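Local coordinates for protein citrinin polyketide synthase (Monascus purpureus, PDB 5MPT) that builds the keto-aldehyde precursor of the mycotoxin citrinin as a non-reducing polyketide synthase, this chain being its C-methyltransferase domain, at residues A[313-324]-A[342-350]. Residues are numbered along the deposited sequence; the frame is centred on the assembly and turned at random. Where two conformers were deposited one is given.
With EDO (1,2-ethanediol), chain D.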
loop_
_atom_site.group_PDB
_atom_site.type_symbol
_atom_site.label_atom_id
_atom_site.label_comp_id
_atom_site.label_asym_id
_atom_site.label_seq_id
_atom_site.Cartn_x
_atom_site.Cartn_y
_atom_site.Cartn_z
ATOM N N LEU A 313 3.278 -3.344 -10.694
ATOM C CA LEU A 313 2.890 -3.286 -9.292
ATOM C C LEU A 313 3.555 -2.112 -8.586
ATOM O O LEU A 313 4.723 -1.772 -8.838
ATOM C CB LEU A 313 3.290 -4.569 -8.574
ATOM C CG LEU A 313 2.630 -5.855 -9.012
ATOM C CD1 LEU A 313 3.421 -7.032 -8.487
ATOM C CD2 LEU A 313 1.197 -5.915 -8.476
ATOM N N LEU A 314 2.804 -1.483 -7.699
ATOM C CA LEU A 314 3.372 -0.604 -6.685
ATOM C C LEU A 314 3.008 -1.276 -5.380
ATOM O O LEU A 314 1.830 -1.301 -5.016
ATOM C CB LEU A 314 2.808 0.813 -6.766
ATOM C CG LEU A 314 3.629 1.889 -6.040
ATOM C CD1 LEU A 314 3.114 3.278 -6.380
ATOM C CD2 LEU A 314 3.632 1.702 -4.540
ATOM N N GLU A 315 3.991 -1.895 -4.730
ATOM C CA GLU A 315 3.741 -2.708 -3.549
ATOM C C GLU A 315 4.662 -2.333 -2.415
ATOM O O GLU A 315 5.862 -2.112 -2.611
ATOM C CB GLU A 315 3.925 -4.200 -3.858
ATOM C CG GLU A 315 2.732 -4.818 -4.498
ATOM C CD GLU A 315 1.631 -5.093 -3.502
ATOM O OE1 GLU A 315 1.908 -5.096 -2.272
ATOM O OE2 GLU A 315 0.483 -5.278 -3.947
ATOM N N MET A 316 4.085 -2.273 -1.221
ATOM C CA MET A 316 4.871 -2.122 -0.013
ATOM C C MET A 316 5.590 -3.436 0.265
ATOM O O MET A 316 4.953 -4.470 0.478
ATOM C CB MET A 316 3.963 -1.738 1.143
ATOM C CG MET A 316 4.750 -1.407 2.381
ATOM S SD MET A 316 3.797 -0.561 3.651
ATOM C CE MET A 316 4.051 1.163 3.192
ATOM N N THR A 317 6.916 -3.398 0.231
ATOM C CA THR A 317 7.726 -4.602 0.271
ATOM C C THR A 317 8.358 -4.827 1.640
ATOM O O THR A 317 8.911 -5.900 1.885
ATOM C CB THR A 317 8.794 -4.516 -0.835
ATOM O OG1 THR A 317 9.375 -3.200 -0.831
ATOM C CG2 THR A 317 8.164 -4.771 -2.182
ATOM N N GLU A 318 8.299 -3.828 2.523
ATOM C CA GLU A 318 8.746 -3.934 3.903
ATOM C C GLU A 318 7.649 -3.412 4.822
ATOM O O GLU A 318 6.974 -2.424 4.506
ATOM C CB GLU A 318 10.041 -3.140 4.056
ATOM C CG GLU A 318 10.858 -3.398 5.284
ATOM C CD GLU A 318 12.208 -2.716 5.169
ATOM O OE1 GLU A 318 12.381 -1.647 5.795
ATOM O OE2 GLU A 318 13.073 -3.230 4.419
ATOM N N GLN A 319 7.466 -4.071 5.968
ATOM C CA GLN A 319 6.473 -3.601 6.922
ATOM C C GLN A 319 6.920 -2.298 7.576
ATOM O O GLN A 319 8.114 -2.043 7.767
ATOM C CB GLN A 319 6.205 -4.663 8.000
ATOM C CG GLN A 319 5.477 -5.890 7.492
ATOM C CD GLN A 319 5.465 -7.007 8.507
ATOM O OE1 GLN A 319 6.028 -8.072 8.267
ATOM N NE2 GLN A 319 4.818 -6.774 9.653
ATOM N N VAL A 320 5.933 -1.457 7.880
ATOM C CA VAL A 320 6.098 -0.158 8.530
ATOM C C VAL A 320 5.146 -0.179 9.719
ATOM O O VAL A 320 3.966 -0.526 9.537
ATOM C CB VAL A 320 5.757 0.992 7.581
ATOM C CG1 VAL A 320 5.690 2.326 8.326
ATOM C CG2 VAL A 320 6.815 1.072 6.483
ATOM N N PRO A 321 5.578 0.171 10.939
ATOM C CA PRO A 321 4.669 -0.054 12.085
ATOM C C PRO A 321 3.327 0.664 11.976
ATOM O O PRO A 321 2.295 0.032 12.262
ATOM C CB PRO A 321 5.507 0.409 13.285
ATOM C CG PRO A 321 6.888 0.116 12.878
ATOM C CD PRO A 321 6.950 0.425 11.413
ATOM N N TRP A 322 3.285 1.948 11.585
ATOM C CA TRP A 322 1.985 2.617 11.550
ATOM C C TRP A 322 1.037 1.978 10.546
ATOM O O TRP A 322 -0.182 2.007 10.752
ATOM C CB TRP A 322 2.104 4.108 11.267
ATOM C CG TRP A 322 2.501 4.546 9.842
ATOM C CD1 TRP A 322 3.736 4.931 9.421
ATOM C CD2 TRP A 322 1.643 4.614 8.680
ATOM N NE1 TRP A 322 3.700 5.240 8.083
ATOM C CE2 TRP A 322 2.430 5.057 7.610
ATOM C CE3 TRP A 322 0.290 4.360 8.455
ATOM C CZ2 TRP A 322 1.911 5.254 6.358
ATOM C CZ3 TRP A 322 -0.215 4.549 7.218
ATOM C CH2 TRP A 322 0.584 4.997 6.174
ATOM N N VAL A 323 1.563 1.409 9.460
ATOM C CA VAL A 323 0.710 0.728 8.487
ATOM C C VAL A 323 0.069 -0.508 9.114
ATOM O O VAL A 323 -1.155 -0.707 9.044
ATOM C CB VAL A 323 1.525 0.364 7.231
ATOM C CG1 VAL A 323 0.677 -0.416 6.228
ATOM C CG2 VAL A 323 2.126 1.638 6.605
ATOM N N ASP A 324 0.887 -1.381 9.701
ATOM C CA ASP A 324 0.331 -2.519 10.432
ATOM C C ASP A 324 -0.635 -2.077 11.520
ATOM O O ASP A 324 -1.680 -2.695 11.728
ATOM C CB ASP A 324 1.449 -3.352 11.044
ATOM C CG ASP A 324 2.063 -4.290 10.044
ATOM O OD1 ASP A 324 1.271 -4.966 9.365
ATOM O OD2 ASP A 324 3.306 -4.355 9.945
ATOM N N HIS A 342 2.070 -12.755 6.288
ATOM C CA HIS A 342 1.726 -11.349 6.255
ATOM C C HIS A 342 1.313 -11.054 4.831
ATOM O O HIS A 342 1.775 -11.717 3.905
ATOM C CB HIS A 342 2.908 -10.483 6.678
ATOM C CG HIS A 342 2.554 -9.058 6.964
ATOM N ND1 HIS A 342 2.332 -8.127 5.969
ATOM C CD2 HIS A 342 2.395 -8.403 8.138
ATOM C CE1 HIS A 342 2.065 -6.956 6.522
ATOM N NE2 HIS A 342 2.087 -7.099 7.838
ATOM N N ALA A 343 0.401 -10.099 4.660
ATOM C CA ALA A 343 -0.071 -9.775 3.316
ATOM C C ALA A 343 1.062 -9.261 2.437
ATOM O O ALA A 343 1.154 -9.606 1.261
ATOM C CB ALA A 343 -1.193 -8.739 3.385
ATOM N N LEU A 344 1.914 -8.418 2.994
ATOM C CA LEU A 344 2.995 -7.795 2.250
ATOM C C LEU A 344 4.156 -8.770 2.069
ATOM O O LEU A 344 4.441 -9.592 2.947
ATOM C CB LEU A 344 3.479 -6.553 2.991
ATOM C CG LEU A 344 2.442 -5.474 3.305
ATOM C CD1 LEU A 344 3.087 -4.288 4.000
ATOM C CD2 LEU A 344 1.690 -5.028 2.062
ATOM N N GLN A 345 4.847 -8.649 0.944
ATOM C CA GLN A 345 5.935 -9.560 0.603
ATOM C C GLN A 345 7.066 -8.806 -0.085
ATOM O O GLN A 345 6.826 -7.832 -0.812
ATOM C CB GLN A 345 5.449 -10.707 -0.297
ATOM C CG GLN A 345 4.454 -11.645 0.440
ATOM C CD GLN A 345 5.064 -12.365 1.632
ATOM O OE1 GLN A 345 4.478 -12.405 2.730
ATOM N NE2 GLN A 345 6.218 -12.967 1.426
ATOM N N PRO A 346 8.310 -9.229 0.140
ATOM C CA PRO A 346 9.434 -8.597 -0.540
ATOM C C PRO A 346 9.422 -8.959 -2.005
ATOM O O PRO A 346 8.869 -9.992 -2.405
ATOM C CB PRO A 346 10.657 -9.191 0.158
ATOM C CG PRO A 346 10.211 -10.523 0.571
ATOM C CD PRO A 346 8.754 -10.369 0.961
ATOM N N ALA A 347 10.053 -8.091 -2.792
ATOM C CA ALA A 347 10.050 -8.228 -4.252
ATOM C C ALA A 347 10.523 -9.606 -4.704
ATOM O O ALA A 347 10.056 -10.126 -5.732
ATOM C CB ALA A 347 10.928 -7.146 -4.862
ATOM N N THR A 348 11.462 -10.201 -3.965
ATOM C CA THR A 348 11.986 -11.512 -4.332
ATOM C C THR A 348 10.878 -12.559 -4.322
ATOM O O THR A 348 10.842 -13.446 -5.187
ATOM C CB THR A 348 13.119 -11.909 -3.385
ATOM O OG1 THR A 348 12.687 -11.775 -2.021
ATOM C CG2 THR A 348 14.338 -11.024 -3.604
ATOM N N HIS A 349 9.955 -12.460 -3.365
ATOM C CA HIS A 349 8.814 -13.360 -3.332
ATOM C C HIS A 349 7.867 -13.073 -4.480
ATOM O O HIS A 349 7.348 -13.995 -5.122
ATOM C CB HIS A 349 8.067 -13.218 -2.004
ATOM C CG HIS A 349 6.839 -14.065 -1.915
ATOM N ND1 HIS A 349 6.888 -15.425 -1.692
ATOM C CD2 HIS A 349 5.527 -13.749 -2.031
ATOM C CE1 HIS A 349 5.658 -15.906 -1.667
ATOM N NE2 HIS A 349 4.815 -14.908 -1.858
ATOM N N TRP A 350 7.584 -11.796 -4.716
ATOM C CA TRP A 350 6.763 -11.435 -5.858
ATOM C C TRP A 350 7.331 -12.019 -7.145
ATOM O O TRP A 350 6.589 -12.539 -7.969
ATOM C CB TRP A 350 6.651 -9.920 -5.959
ATOM C CG TRP A 350 5.719 -9.312 -4.983
ATOM C CD1 TRP A 350 6.036 -8.654 -3.841
ATOM C CD2 TRP A 350 4.295 -9.288 -5.082
ATOM N NE1 TRP A 350 4.895 -8.219 -3.218
ATOM C CE2 TRP A 350 3.810 -8.614 -3.958
ATOM C CE3 TRP A 350 3.380 -9.797 -6.012
ATOM C CZ2 TRP A 350 2.443 -8.421 -3.735
ATOM C CZ3 TRP A 350 2.036 -9.598 -5.785
ATOM C CH2 TRP A 350 1.577 -8.930 -4.678
HETATM C C1 EDO D . 6.404 -8.742 4.880
HETATM O O1 EDO D . 6.735 -10.052 4.413
HETATM C C2 EDO D . 7.210 -7.751 4.054
HETATM O O2 EDO D . 8.537 -8.270 3.914
HETATM O O HOH W 1 3.822 -6.478 -1.014
#
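Glu315 and Trp350 meet at the C-terminal end of strand 309-316, in the mixed seven-stranded sheet of the Rossmann-like methyltransferase fold. Glu315 is an active-site residue for methyl transfer. Its CB lies near the indole nitrogen of Trp350, and CG rests 3.5 Å above the ring plane, toward the rim. There chi2 (-77°) bends the chain, turning Glu315 CD toward the benzo part, 3.4 Å from Trp350 CZ2, with the carboxylate tilted 36° to the ring. OE2 lies near CH2 of that ring, while Glu315 OE1 is hydrogen-bonded to His289 ND1, of a second active-site residue, and contacts a water at 2.7 Å. This water sits in the indole plane, accepts from Trp350 NE1 and Gln345 N, and also reaches Met316 O, so it joins the strand end to the loop at Gln345 and to helix 347-356. Leu313 CD1 packs on the same indole face as Glu315 CG. At the last residue of the strand, Leu344 CD1 touches CG and SD of Met316. Farther along, the amide of Gln319 stacks over one face of the His342 imidazole, planes 25° apart, and donates to Asp324 OD2. His342 NE2 gives Asp324 OD1 a nearly straight 2.7 Å bond on its syn lone pair, and ND1 accepts from Leu344 N at 3.0 Å.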